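Long-range contacts in GNA33 (PDB 2G5D), which probably cleaves the glycosidic bond between N-acetylmuramic acid and N-acetylglucosamine in peptidoglycan, as a lytic transglycosylase that forms a 1,6-anhydro end on the muramic acid: residues A[23-28]-A[100-105]; A[133-138]-A[230-235]; A[139-144]-A[219-224]; A[187-192]-A[207-212]; A[349-354]-A[410-415]. One frame throughout, in Å; residues are numbered along the deposited sequence.

Contact 1. Residues A[23-28]-A[100-105]; sequences RPAGIP and ERYFTP
Tyr102 turns its CG beside the backbone N and opposite the carbonyl carbon (chi1 -74°), and this lays the ring along the chain of residues 23-28 with the hydroxyl reaching Arg23. There Tyr102 OH donates to Arg23 O over 2.6 Å, a short bond. The C=O...donor angle is 139°, and the hydroxyl is tilted 29° out of the carbonyl plane, while the carbonyl oxygen itself lies in the plane of the ring, at its edge. Pro24 O sits at the same ring's edge, 3.6 Å from Tyr102 CE2. One face of the ring is taken by Ala25, whose CB stands off-centre over it in a CH-pi contact, 3.9 Å from Tyr102 CD2. That methyl also touches the backbone of helix 92-102, with Ala25 CB 3.3 Å from Arg101 O. Further along, Pro28 points its CB toward the strand that follows, 3.1 Å from Thr104 OG1; the hydroxyl is hydrogen-bonded to Asn414 OD1. Asn414 ND2 in turn bonds to both Arg101 O and Gly26 O and so bridges the two segments. The guanidinium of Arg23 points elsewhere, into a salt bridge with Asp80. This is a surface contact in which an irregular N-terminal segment runs alongside a helix-to-strand junction, where helix 92-102 leads into strand 103-110.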
# COMPACT_ATOMS: atom_id res chain seq x y z
N ARG A 23 -24.06 15.90 -14.84
CA ARG A 23 -24.72 14.66 -14.44
C ARG A 23 -25.70 14.93 -13.30
O ARG A 23 -25.55 15.91 -12.59
CB ARG A 23 -23.67 13.62 -14.04
CG ARG A 23 -22.72 13.21 -15.19
CD ARG A 23 -23.37 12.15 -16.09
NE ARG A 23 -22.54 11.84 -17.26
CZ ARG A 23 -22.01 10.64 -17.54
NH1 ARG A 23 -22.22 9.60 -16.73
NH2 ARG A 23 -21.28 10.48 -18.64
N PRO A 24 -26.75 14.10 -13.16
CA PRO A 24 -27.62 14.30 -11.99
C PRO A 24 -26.97 13.85 -10.68
O PRO A 24 -26.16 12.92 -10.68
CB PRO A 24 -28.86 13.46 -12.32
CG PRO A 24 -28.37 12.41 -13.27
CD PRO A 24 -27.22 13.00 -14.03
N ALA A 25 -27.31 14.51 -9.58
CA ALA A 25 -26.70 14.16 -8.31
C ALA A 25 -27.32 12.96 -7.62
O ALA A 25 -26.64 12.21 -6.91
CB ALA A 25 -26.67 15.36 -7.37
N GLY A 26 -28.62 12.74 -7.78
CA GLY A 26 -29.21 11.66 -6.99
C GLY A 26 -29.41 12.03 -5.53
O GLY A 26 -28.81 12.98 -5.02
N ILE A 27 -30.25 11.26 -4.85
CA ILE A 27 -30.90 11.72 -3.62
C ILE A 27 -30.18 11.23 -2.36
O ILE A 27 -30.03 10.03 -2.17
CB ILE A 27 -32.38 11.26 -3.63
CG1 ILE A 27 -33.08 11.84 -4.87
CG2 ILE A 27 -33.11 11.66 -2.31
CD1 ILE A 27 -34.25 11.01 -5.34
N PRO A 28 -29.71 12.16 -1.52
CA PRO A 28 -28.97 11.74 -0.32
C PRO A 28 -29.87 11.16 0.77
O PRO A 28 -31.00 11.61 0.96
CB PRO A 28 -28.31 13.03 0.19
CG PRO A 28 -28.82 14.14 -0.64
CD PRO A 28 -29.82 13.63 -1.62
N GLU A 100 -19.75 18.47 -2.21
CA GLU A 100 -20.99 18.80 -1.48
C GLU A 100 -22.28 18.37 -2.15
O GLU A 100 -23.23 17.92 -1.48
CB GLU A 100 -21.04 20.29 -1.19
CG GLU A 100 -20.03 20.69 -0.13
CD GLU A 100 -20.03 22.18 0.13
OE1 GLU A 100 -19.44 22.58 1.15
OE2 GLU A 100 -20.59 22.94 -0.68
N ARG A 101 -22.29 18.51 -3.47
CA ARG A 101 -23.47 18.33 -4.29
C ARG A 101 -23.72 16.88 -4.67
O ARG A 101 -24.86 16.50 -4.85
CB ARG A 101 -23.39 19.20 -5.55
CG ARG A 101 -23.87 20.63 -5.28
CD ARG A 101 -23.41 21.62 -6.30
NE ARG A 101 -23.71 22.99 -5.86
CZ ARG A 101 -23.97 24.01 -6.67
NH1 ARG A 101 -23.98 23.84 -7.99
NH2 ARG A 101 -24.24 25.21 -6.14
N TYR A 102 -22.66 16.08 -4.74
CA TYR A 102 -22.74 14.72 -5.29
C TYR A 102 -22.52 13.59 -4.27
O TYR A 102 -22.87 12.42 -4.54
CB TYR A 102 -21.80 14.58 -6.50
CG TYR A 102 -22.29 15.27 -7.77
CD1 TYR A 102 -21.99 16.60 -8.04
CD2 TYR A 102 -23.07 14.56 -8.71
CE1 TYR A 102 -22.45 17.22 -9.22
CE2 TYR A 102 -23.53 15.17 -9.88
CZ TYR A 102 -23.21 16.50 -10.13
OH TYR A 102 -23.67 17.09 -11.30
N PHE A 103 -21.97 13.93 -3.11
CA PHE A 103 -21.64 12.95 -2.08
C PHE A 103 -22.31 13.29 -0.76
O PHE A 103 -22.65 14.46 -0.48
CB PHE A 103 -20.10 12.82 -1.85
CG PHE A 103 -19.31 12.42 -3.09
CD1 PHE A 103 -19.09 13.35 -4.11
CD2 PHE A 103 -18.77 11.13 -3.21
CE1 PHE A 103 -18.39 12.99 -5.26
CE2 PHE A 103 -18.04 10.77 -4.34
CZ PHE A 103 -17.83 11.72 -5.37
N THR A 104 -22.52 12.24 0.03
CA THR A 104 -23.02 12.34 1.40
C THR A 104 -21.96 11.79 2.35
O THR A 104 -21.40 10.71 2.10
CB THR A 104 -24.36 11.54 1.55
OG1 THR A 104 -25.36 12.15 0.73
CG2 THR A 104 -24.83 11.48 3.01
N PRO A 105 -21.66 12.54 3.45
CA PRO A 105 -20.71 12.03 4.43
C PRO A 105 -21.34 11.06 5.45
O PRO A 105 -22.39 11.33 6.03
CB PRO A 105 -20.20 13.31 5.13
CG PRO A 105 -20.91 14.47 4.48
CD PRO A 105 -22.13 13.88 3.82

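Contact 2. Residues A[133-138]-A[230-235]; sequences TERARF and YAEDPV
Ala231 and Phe138 exchange two backbone hydrogen bonds: Ala231 N to Phe138 O at 2.8 Å, nearly straight at 166°, and Phe138 N to Ala231 O at 3.2 Å. A third, weak bond runs from Arg137 N to the same Ala231 O, so two consecutive residues face one, a classic beta bulge at the start of the antiparallel pairing of strands 138-141 and 227-231. Just before it, Thr133 OG1 accepts from Ala136 N in an ST motif that bends the incoming loop. Around this backbone frame, Ala136 CB packs on Tyr230 CB at 3.9 Å, and the tyrosine ring turns its edge to the peptide between Arg137 and Phe138. The Glu232 chain crosses that of Arg135 at a slant, with Arg135 CD 3.4 Å from Glu232 OE1, whereas the charged ends remain too far apart for a salt bridge, although their flat groups are turned only 17° from each other. With CG beside its backbone N (chi1 -60°), Phe138 swings its ring over the start of helix 234-243, whose N-cap is Asp233. Ala231 O lies at the ring's edge and in its plane. Pro234 CB stands over one face in a CH-pi contact, 3.7 Å from Phe138 CE2, and Pro234 CD is 3.7 Å from Phe138 CE1.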
# COMPACT_ATOMS: atom_id res chain seq x y z
N THR A 133 27.52 -0.88 -10.94
CA THR A 133 28.68 -0.00 -10.88
C THR A 133 29.45 -0.31 -9.59
O THR A 133 29.02 -1.16 -8.80
CB THR A 133 28.29 1.50 -10.88
OG1 THR A 133 27.51 1.80 -9.72
CG2 THR A 133 27.52 1.88 -12.16
N GLU A 134 30.56 0.38 -9.38
CA GLU A 134 31.35 0.23 -8.16
C GLU A 134 30.49 0.54 -6.92
O GLU A 134 30.57 -0.16 -5.91
CB GLU A 134 32.59 1.13 -8.21
CG GLU A 134 33.54 0.95 -7.03
CD GLU A 134 34.74 1.90 -7.08
OE1 GLU A 134 35.70 1.63 -7.85
OE2 GLU A 134 34.73 2.91 -6.34
N ARG A 135 29.67 1.57 -7.04
CA ARG A 135 28.76 2.04 -6.00
C ARG A 135 27.49 1.19 -5.85
O ARG A 135 27.02 0.94 -4.74
CB ARG A 135 28.34 3.47 -6.30
CG ARG A 135 29.23 4.55 -5.75
CD ARG A 135 28.39 5.76 -5.42
NE ARG A 135 29.20 6.92 -5.08
CZ ARG A 135 29.65 7.20 -3.86
NH1 ARG A 135 29.37 6.41 -2.84
NH2 ARG A 135 30.39 8.30 -3.67
N ALA A 136 26.91 0.78 -6.99
CA ALA A 136 25.61 0.12 -7.03
C ALA A 136 25.73 -1.36 -7.39
O ALA A 136 25.78 -1.72 -8.56
CB ALA A 136 24.66 0.86 -8.00
N ARG A 137 25.74 -2.20 -6.35
CA ARG A 137 26.09 -3.63 -6.46
C ARG A 137 24.92 -4.61 -6.19
O ARG A 137 25.09 -5.81 -6.36
CB ARG A 137 27.22 -3.95 -5.47
CG ARG A 137 28.55 -3.22 -5.71
CD ARG A 137 29.09 -2.59 -4.42
NE ARG A 137 29.30 -3.55 -3.33
CZ ARG A 137 29.28 -3.24 -2.03
NH1 ARG A 137 29.06 -1.98 -1.64
NH2 ARG A 137 29.48 -4.18 -1.11
N PHE A 138 23.76 -4.10 -5.78
CA PHE A 138 22.67 -4.97 -5.31
C PHE A 138 21.50 -5.02 -6.27
O PHE A 138 20.72 -4.07 -6.35
CB PHE A 138 22.20 -4.56 -3.90
CG PHE A 138 23.30 -4.63 -2.86
CD1 PHE A 138 24.15 -3.55 -2.65
CD2 PHE A 138 23.50 -5.80 -2.13
CE1 PHE A 138 25.19 -3.62 -1.71
CE2 PHE A 138 24.53 -5.88 -1.18
CZ PHE A 138 25.37 -4.78 -0.97
N TYR A 230 20.20 -1.62 -9.86
CA TYR A 230 21.07 -1.94 -8.74
C TYR A 230 20.98 -0.86 -7.67
O TYR A 230 20.99 0.32 -7.98
CB TYR A 230 22.52 -2.11 -9.22
CG TYR A 230 22.72 -3.34 -10.07
CD1 TYR A 230 22.37 -3.34 -11.42
CD2 TYR A 230 23.23 -4.51 -9.52
CE1 TYR A 230 22.53 -4.48 -12.20
CE2 TYR A 230 23.40 -5.66 -10.29
CZ TYR A 230 23.04 -5.63 -11.63
OH TYR A 230 23.21 -6.76 -12.40
N ALA A 231 20.86 -1.29 -6.41
CA ALA A 231 20.85 -0.38 -5.26
C ALA A 231 22.24 -0.24 -4.65
O ALA A 231 23.04 -1.19 -4.67
CB ALA A 231 19.86 -0.88 -4.22
N GLU A 232 22.54 0.92 -4.07
CA GLU A 232 23.82 1.12 -3.40
C GLU A 232 23.87 0.38 -2.06
O GLU A 232 24.89 -0.25 -1.72
CB GLU A 232 24.13 2.61 -3.20
CG GLU A 232 24.59 3.31 -4.47
CD GLU A 232 25.04 4.73 -4.23
OE1 GLU A 232 25.01 5.53 -5.21
OE2 GLU A 232 25.42 5.06 -3.09
N ASP A 233 22.77 0.46 -1.32
CA ASP A 233 22.67 -0.04 0.04
C ASP A 233 21.63 -1.17 0.14
O ASP A 233 20.49 -0.97 -0.28
CB ASP A 233 22.28 1.11 0.98
CG ASP A 233 22.27 0.71 2.44
OD1 ASP A 233 23.35 0.74 3.06
OD2 ASP A 233 21.20 0.36 2.97
N PRO A 234 22.01 -2.34 0.71
CA PRO A 234 21.13 -3.53 0.84
C PRO A 234 20.03 -3.39 1.90
O PRO A 234 19.01 -4.07 1.80
CB PRO A 234 22.11 -4.62 1.30
CG PRO A 234 23.13 -3.88 2.09
CD PRO A 234 23.34 -2.59 1.32
N VAL A 235 20.27 -2.58 2.92
CA VAL A 235 19.25 -2.31 3.94
C VAL A 235 18.18 -1.37 3.38
O VAL A 235 16.97 -1.62 3.56
CB VAL A 235 19.85 -1.76 5.27
CG1 VAL A 235 18.74 -1.37 6.27
CG2 VAL A 235 20.78 -2.78 5.89

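Contact 3. Residues A[139-144]-A[219-224]; sequences PIYGIP and GALDGK
A single water joins Tyr141 to Leu221: it lies 2.8 Å from Tyr141 OH and accepts a hydrogen bond from Leu221 N at 2.9 Å. The same two residues also meet directly. Leu221 CG sits beside its backbone N (chi1 -62°), which puts CD1 over one face of the Tyr141 ring, 3.8 Å from its centroid and only 14° off the ring normal, a CH-pi contact displaced toward the CG-CD1 side. Leu221 CB covers the other end of that face, 3.9 Å from Tyr141 CE2. The opposite face carries Pro139 CB, so the aromatic ring is sandwiched between a residue of its own strand and the leucine. Leu221 is brought into position by two successive turns, a type I turn from Gly219 to Asp222 and a type II turn from Leu221 to Lys224, which follow the Schellman motif closing helix 213-217. They fold the connection to strand 227-231 back against strand 138-141, its antiparallel neighbour. Ile216, Phe314 and Tyr210 also pack on Leu221, which is buried. The other branch of Leu221, CD2, lies 4.3 Å from Pro144 CG. At the end of the second turn, Pro144 CA rests 3.5 Å from Lys224 O, while the lysine's ammonium leaves for Asp146 and His211.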
# COMPACT_ATOMS: atom_id res chain seq x y z
N PRO A 139 21.36 -6.15 -6.99
CA PRO A 139 20.33 -6.28 -8.03
C PRO A 139 18.88 -6.22 -7.50
O PRO A 139 18.57 -6.81 -6.45
CB PRO A 139 20.62 -7.67 -8.62
CG PRO A 139 21.31 -8.40 -7.53
CD PRO A 139 22.15 -7.39 -6.84
N ILE A 140 18.02 -5.50 -8.22
CA ILE A 140 16.56 -5.54 -8.00
C ILE A 140 16.03 -6.47 -9.06
O ILE A 140 16.21 -6.22 -10.26
CB ILE A 140 15.87 -4.14 -8.15
CG1 ILE A 140 16.19 -3.19 -6.99
CG2 ILE A 140 14.31 -4.28 -8.23
CD1 ILE A 140 17.64 -2.88 -6.77
N TYR A 141 15.39 -7.55 -8.63
CA TYR A 141 14.87 -8.55 -9.55
C TYR A 141 13.39 -8.36 -9.87
O TYR A 141 12.59 -8.02 -8.99
CB TYR A 141 15.04 -9.96 -8.97
CG TYR A 141 16.46 -10.39 -8.70
CD1 TYR A 141 16.96 -10.35 -7.41
CD2 TYR A 141 17.27 -10.89 -9.72
CE1 TYR A 141 18.25 -10.76 -7.13
CE2 TYR A 141 18.57 -11.32 -9.46
CZ TYR A 141 19.05 -11.25 -8.16
OH TYR A 141 20.33 -11.65 -7.87
N GLY A 142 13.04 -8.60 -11.13
CA GLY A 142 11.66 -8.78 -11.53
C GLY A 142 11.26 -10.23 -11.35
O GLY A 142 12.02 -11.01 -10.77
N ILE A 143 10.07 -10.58 -11.83
CA ILE A 143 9.60 -11.97 -11.76
C ILE A 143 10.57 -12.94 -12.47
O ILE A 143 10.82 -12.82 -13.67
CB ILE A 143 8.15 -12.11 -12.30
CG1 ILE A 143 7.17 -11.34 -11.41
CG2 ILE A 143 7.74 -13.59 -12.40
CD1 ILE A 143 5.87 -10.95 -12.09
N PRO A 144 11.12 -13.91 -11.71
CA PRO A 144 12.07 -14.90 -12.23
C PRO A 144 11.53 -15.72 -13.40
O PRO A 144 10.32 -15.84 -13.58
CB PRO A 144 12.34 -15.80 -11.03
CG PRO A 144 12.03 -14.96 -9.86
CD PRO A 144 10.88 -14.10 -10.27
N GLY A 219 22.55 -15.62 -3.86
CA GLY A 219 22.80 -15.77 -5.29
C GLY A 219 21.99 -16.82 -6.03
O GLY A 219 22.35 -17.18 -7.15
N ALA A 220 20.90 -17.30 -5.43
CA ALA A 220 20.08 -18.34 -6.05
C ALA A 220 19.36 -17.94 -7.34
O ALA A 220 18.89 -18.80 -8.07
CB ALA A 220 19.08 -18.92 -5.05
N LEU A 221 19.27 -16.64 -7.61
CA LEU A 221 18.61 -16.15 -8.82
C LEU A 221 19.59 -15.79 -9.93
O LEU A 221 19.19 -15.25 -10.96
CB LEU A 221 17.68 -14.96 -8.51
CG LEU A 221 16.49 -15.16 -7.56
CD1 LEU A 221 15.69 -13.89 -7.48
CD2 LEU A 221 15.60 -16.31 -7.97
N ASP A 222 20.88 -16.08 -9.73
CA ASP A 222 21.88 -15.82 -10.75
C ASP A 222 21.55 -16.53 -12.05
O ASP A 222 21.48 -17.77 -12.10
CB ASP A 222 23.28 -16.23 -10.27
CG ASP A 222 23.90 -15.22 -9.32
OD1 ASP A 222 23.35 -14.10 -9.18
OD2 ASP A 222 24.94 -15.55 -8.71
N GLY A 223 21.31 -15.73 -13.09
CA GLY A 223 21.07 -16.23 -14.44
C GLY A 223 19.63 -16.56 -14.81
O GLY A 223 19.38 -17.03 -15.91
N LYS A 224 18.68 -16.33 -13.90
CA LYS A 224 17.30 -16.77 -14.14
C LYS A 224 16.21 -15.78 -13.70
O LYS A 224 15.07 -16.18 -13.42
CB LYS A 224 17.06 -18.17 -13.53
CG LYS A 224 17.17 -18.24 -12.01
CD LYS A 224 16.72 -19.58 -11.50
CE LYS A 224 16.36 -19.50 -10.03
NZ LYS A 224 16.04 -20.85 -9.49
O HOH W 1 20.08 -14.11 -6.46

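Contact 4. Residues A[187-192]-A[207-212]; sequences SRFPIT and FLPYHT
Phe189 is packed closely against Phe207 and Pro209, whereas its neighbour Arg188 lies on the exposed margin and sends its guanidinium away. On the close side, CG of Phe189 stands beside the backbone N (chi1 -67°), which drives the ring end-on toward strand 206-209. Phe189 CZ reaches 3.1 Å from Phe207 O, and that oxygen lies in the plane of the phenyl ring, at its edge. The two aromatic rings meet rim to rim with planes 14° apart, neither lying over the other; their closest carbons are Phe189 CZ and Phe207 CD1, at 3.5 Å. Pro209 covers a face of Phe189, its CD 3.8 Å from the ring centroid in a CH-pi contact, while Pro209 N approaches Phe189 CE2 to 3.5 Å. The loop following strand 182-184, with an inverse gamma turn centred on Pro190, is thereby pinned to the five-stranded mixed sheet of the MltA-specific insert, in which 206-209 lies between 182-184 and 197-203. Ile198 of the latter touches both phenylalanines. On the looser side the contact thins to Arg188: its CB is 4.1 Å from Pro209 CG, and its carbonyl oxygen, Arg188 O, is 3.7 Å from that same CG. Beyond CB the arginine chain bends away, with NE in a long, weak ion pair with Asp185.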
# COMPACT_ATOMS: atom_id res chain seq x y z
N SER A 187 1.89 -29.24 2.20
CA SER A 187 2.37 -29.07 3.57
C SER A 187 3.68 -28.28 3.64
O SER A 187 4.02 -27.72 4.68
CB SER A 187 2.53 -30.44 4.24
OG SER A 187 3.25 -31.33 3.41
N ARG A 188 4.42 -28.24 2.52
CA ARG A 188 5.71 -27.56 2.45
C ARG A 188 5.57 -26.06 2.17
O ARG A 188 6.39 -25.26 2.62
CB ARG A 188 6.59 -28.19 1.37
CG ARG A 188 6.95 -29.64 1.61
CD ARG A 188 8.22 -29.77 2.42
NE ARG A 188 8.48 -31.15 2.80
CZ ARG A 188 9.69 -31.66 3.01
NH1 ARG A 188 10.78 -30.91 2.88
NH2 ARG A 188 9.81 -32.94 3.35
N PHE A 189 4.54 -25.70 1.40
CA PHE A 189 4.29 -24.32 1.00
C PHE A 189 3.75 -23.49 2.18
O PHE A 189 3.02 -24.02 3.02
CB PHE A 189 3.32 -24.27 -0.18
CG PHE A 189 3.89 -24.83 -1.46
CD1 PHE A 189 4.00 -26.21 -1.64
CD2 PHE A 189 4.30 -23.98 -2.48
CE1 PHE A 189 4.52 -26.74 -2.82
CE2 PHE A 189 4.83 -24.50 -3.66
CZ PHE A 189 4.93 -25.88 -3.83
N PRO A 190 4.11 -22.19 2.23
CA PRO A 190 3.74 -21.30 3.34
C PRO A 190 2.27 -20.82 3.31
O PRO A 190 2.00 -19.64 3.11
CB PRO A 190 4.70 -20.12 3.16
CG PRO A 190 4.96 -20.07 1.70
CD PRO A 190 4.93 -21.49 1.22
N ILE A 191 1.34 -21.75 3.52
CA ILE A 191 -0.08 -21.43 3.58
C ILE A 191 -0.46 -21.11 5.03
O ILE A 191 -0.01 -21.79 5.96
CB ILE A 191 -0.96 -22.59 3.02
CG1 ILE A 191 -0.69 -22.80 1.53
CG2 ILE A 191 -2.45 -22.33 3.21
CD1 ILE A 191 0.07 -24.06 1.23
N THR A 192 -1.26 -20.06 5.22
CA THR A 192 -1.82 -19.74 6.53
C THR A 192 -3.35 -19.76 6.42
O THR A 192 -3.89 -20.40 5.52
CB THR A 192 -1.34 -18.35 7.03
OG1 THR A 192 -0.09 -18.01 6.42
CG2 THR A 192 -1.18 -18.35 8.55
N PHE A 207 6.89 -29.81 -7.57
CA PHE A 207 6.63 -28.38 -7.48
C PHE A 207 6.96 -27.97 -6.05
O PHE A 207 6.27 -28.35 -5.10
CB PHE A 207 5.17 -28.07 -7.83
CG PHE A 207 4.91 -26.64 -8.20
CD1 PHE A 207 4.37 -25.74 -7.27
CD2 PHE A 207 5.20 -26.18 -9.49
CE1 PHE A 207 4.12 -24.42 -7.61
CE2 PHE A 207 4.95 -24.85 -9.84
CZ PHE A 207 4.41 -23.97 -8.89
N LEU A 208 8.05 -27.22 -5.89
CA LEU A 208 8.59 -26.86 -4.58
C LEU A 208 8.40 -25.38 -4.31
O LEU A 208 8.41 -24.58 -5.25
CB LEU A 208 10.10 -27.16 -4.54
CG LEU A 208 10.65 -28.42 -5.22
CD1 LEU A 208 12.12 -28.22 -5.52
CD2 LEU A 208 10.41 -29.65 -4.35
N PRO A 209 8.25 -24.99 -3.02
CA PRO A 209 8.22 -23.57 -2.64
C PRO A 209 9.33 -22.79 -3.34
O PRO A 209 10.42 -23.33 -3.53
CB PRO A 209 8.45 -23.61 -1.13
CG PRO A 209 7.85 -24.90 -0.71
CD PRO A 209 8.07 -25.87 -1.84
N TYR A 210 9.05 -21.55 -3.75
CA TYR A 210 10.07 -20.73 -4.38
C TYR A 210 11.14 -20.31 -3.36
O TYR A 210 10.95 -20.46 -2.15
CB TYR A 210 9.49 -19.51 -5.13
CG TYR A 210 10.40 -19.08 -6.25
CD1 TYR A 210 11.23 -17.96 -6.13
CD2 TYR A 210 10.49 -19.85 -7.42
CE1 TYR A 210 12.11 -17.60 -7.15
CE2 TYR A 210 11.35 -19.50 -8.44
CZ TYR A 210 12.16 -18.38 -8.30
OH TYR A 210 13.02 -18.06 -9.32
N HIS A 211 12.27 -19.83 -3.88
CA HIS A 211 13.42 -19.42 -3.07
C HIS A 211 13.07 -18.35 -2.02
O HIS A 211 12.21 -17.50 -2.24
CB HIS A 211 14.53 -18.91 -3.99
CG HIS A 211 15.06 -19.94 -4.93
ND1 HIS A 211 15.84 -21.00 -4.52
CD2 HIS A 211 14.95 -20.06 -6.28
CE1 HIS A 211 16.17 -21.74 -5.56
NE2 HIS A 211 15.65 -21.19 -6.64
N THR A 212 13.75 -18.44 -0.88
CA THR A 212 13.56 -17.53 0.25
C THR A 212 14.53 -16.37 0.10
O THR A 212 15.48 -16.47 -0.68
CB THR A 212 13.86 -18.23 1.59
OG1 THR A 212 15.17 -18.80 1.54
CG2 THR A 212 12.85 -19.33 1.90

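Contact 5. Residues A[349-354]-A[410-415]; sequences LGAPLF and QLLPNG
Strands 352-358 and 403-413 are antiparallel neighbours in the 3D-domain region, and Leu353 stands opposite Gln410 in their pairing as a non-hydrogen-bonded pair. Next to it, Leu411 N donates to Pro352 O over 2.9 Å; the bond is nearly straight, 170° at the hydrogen, with the donor tilted 28° from the carbonyl plane. A proline at 352 has no N-H to return the bond, and its ring carbon CD lies 3.4 Å from Leu411 O instead. That carbonyl is buried and finds no hydrogen-bonding partner in the model; Ala351 CB closes over it as well, at 3.6 Å. The side chains divide between two faces. On one, Leu353 has its CG opposite the backbone N (chi1 -151°) and lays CD2 alongside Gln410, 3.8 Å from Gln410 CA. Gln410 runs out extended past Ala351, and its OE1 is held by Thr348 N. The Ala351 methyl also meets Leu412 CD2 at 4.0 Å. On the other face Pro352 CB packs on Leu411 CB at 3.9 Å, and Phe103 touches both residues from strand 103-110. All six touching residues are buried, as suits neighbouring strands inside the double-psi beta-barrel fold to which the 3D family is related.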
# COMPACT_ATOMS: atom_id res chain seq x y z
N LEU A 349 -13.93 0.82 -1.58
CA LEU A 349 -12.65 1.13 -2.23
C LEU A 349 -12.84 2.22 -3.29
O LEU A 349 -13.71 2.11 -4.14
CB LEU A 349 -11.95 -0.12 -2.81
CG LEU A 349 -10.50 0.07 -3.28
CD1 LEU A 349 -9.52 0.34 -2.10
CD2 LEU A 349 -10.05 -1.14 -4.08
N GLY A 350 -12.03 3.26 -3.21
CA GLY A 350 -12.14 4.43 -4.09
C GLY A 350 -12.79 5.66 -3.46
O GLY A 350 -12.71 6.75 -4.02
N ALA A 351 -13.42 5.49 -2.30
CA ALA A 351 -14.26 6.52 -1.73
C ALA A 351 -13.45 7.69 -1.22
O ALA A 351 -12.39 7.51 -0.65
CB ALA A 351 -15.13 5.96 -0.61
N PRO A 352 -13.96 8.91 -1.43
CA PRO A 352 -13.40 10.04 -0.67
C PRO A 352 -13.52 9.79 0.85
O PRO A 352 -14.53 9.27 1.34
CB PRO A 352 -14.25 11.23 -1.14
CG PRO A 352 -14.73 10.81 -2.54
CD PRO A 352 -15.00 9.34 -2.40
N LEU A 353 -12.48 10.14 1.61
CA LEU A 353 -12.44 9.80 3.02
C LEU A 353 -11.86 11.00 3.76
O LEU A 353 -10.71 11.36 3.54
CB LEU A 353 -11.59 8.54 3.21
CG LEU A 353 -11.68 7.44 4.29
CD1 LEU A 353 -10.64 7.66 5.36
CD2 LEU A 353 -13.06 7.18 4.92
N PHE A 354 -12.67 11.62 4.60
CA PHE A 354 -12.17 12.70 5.43
C PHE A 354 -11.54 12.18 6.71
O PHE A 354 -12.17 11.40 7.45
CB PHE A 354 -13.28 13.69 5.75
CG PHE A 354 -12.78 15.01 6.19
CD1 PHE A 354 -12.63 16.06 5.26
CD2 PHE A 354 -12.42 15.23 7.52
CE1 PHE A 354 -12.14 17.32 5.67
CE2 PHE A 354 -11.94 16.47 7.94
CZ PHE A 354 -11.80 17.51 7.00
N GLN A 410 -16.69 8.69 5.71
CA GLN A 410 -16.66 8.16 4.36
C GLN A 410 -17.69 8.90 3.49
O GLN A 410 -18.86 8.99 3.89
CB GLN A 410 -16.99 6.66 4.43
CG GLN A 410 -16.99 5.95 3.10
CD GLN A 410 -17.16 4.44 3.21
OE1 GLN A 410 -16.70 3.72 2.34
NE2 GLN A 410 -17.84 3.96 4.27
N LEU A 411 -17.27 9.44 2.33
CA LEU A 411 -18.18 10.12 1.36
C LEU A 411 -18.53 9.17 0.22
O LEU A 411 -17.66 8.55 -0.37
CB LEU A 411 -17.57 11.46 0.83
CG LEU A 411 -17.62 12.68 1.79
CD1 LEU A 411 -16.82 12.40 3.04
CD2 LEU A 411 -17.09 13.98 1.13
N LEU A 412 -19.82 9.03 -0.05
CA LEU A 412 -20.30 8.10 -1.07
C LEU A 412 -21.29 8.86 -1.93
O LEU A 412 -22.01 9.75 -1.42
CB LEU A 412 -20.99 6.88 -0.42
CG LEU A 412 -20.09 5.95 0.39
CD1 LEU A 412 -20.92 4.97 1.23
CD2 LEU A 412 -19.08 5.22 -0.52
N PRO A 413 -21.35 8.51 -3.23
CA PRO A 413 -22.35 9.14 -4.12
C PRO A 413 -23.75 9.11 -3.47
O PRO A 413 -24.17 8.05 -2.97
CB PRO A 413 -22.30 8.25 -5.36
CG PRO A 413 -20.89 7.74 -5.37
CD PRO A 413 -20.54 7.50 -3.95
N ASN A 414 -24.43 10.26 -3.45
CA ASN A 414 -25.77 10.36 -2.84
C ASN A 414 -26.64 9.16 -3.20
O ASN A 414 -26.80 8.87 -4.39
CB ASN A 414 -26.51 11.59 -3.33
CG ASN A 414 -25.80 12.88 -3.02
OD1 ASN A 414 -25.09 12.99 -2.03
ND2 ASN A 414 -26.02 13.88 -3.85
N GLY A 415 -27.19 8.48 -2.20
CA GLY A 415 -28.00 7.29 -2.44
C GLY A 415 -27.29 5.99 -2.17
O GLY A 415 -27.91 5.00 -1.79

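In the fold
Along the chain, contact 1 closes first, contacts 4, 3 and 2 follow nested one within the next, and contact 5 comes last. In space they form two groups on opposite sides of the chain's centre. Contacts 1 and 5 have centres about 10 Å apart and touch through Asn414, with strands 103-110 and 403-413 running side by side. Contacts 2, 3 and 4 all belong to the MltA-specific insert: 2 and 3, with centres about 15 Å apart, meet along strand 138-141, which pairs with strand 227-231 of contact 2, while Lys224 and His211 link 3 to 4. Contacts 1 and 2 lie about 52 Å apart, centre to centre, consistent with a two-lobed enzyme whose N-terminal segment packs beside the C-terminal 3D region.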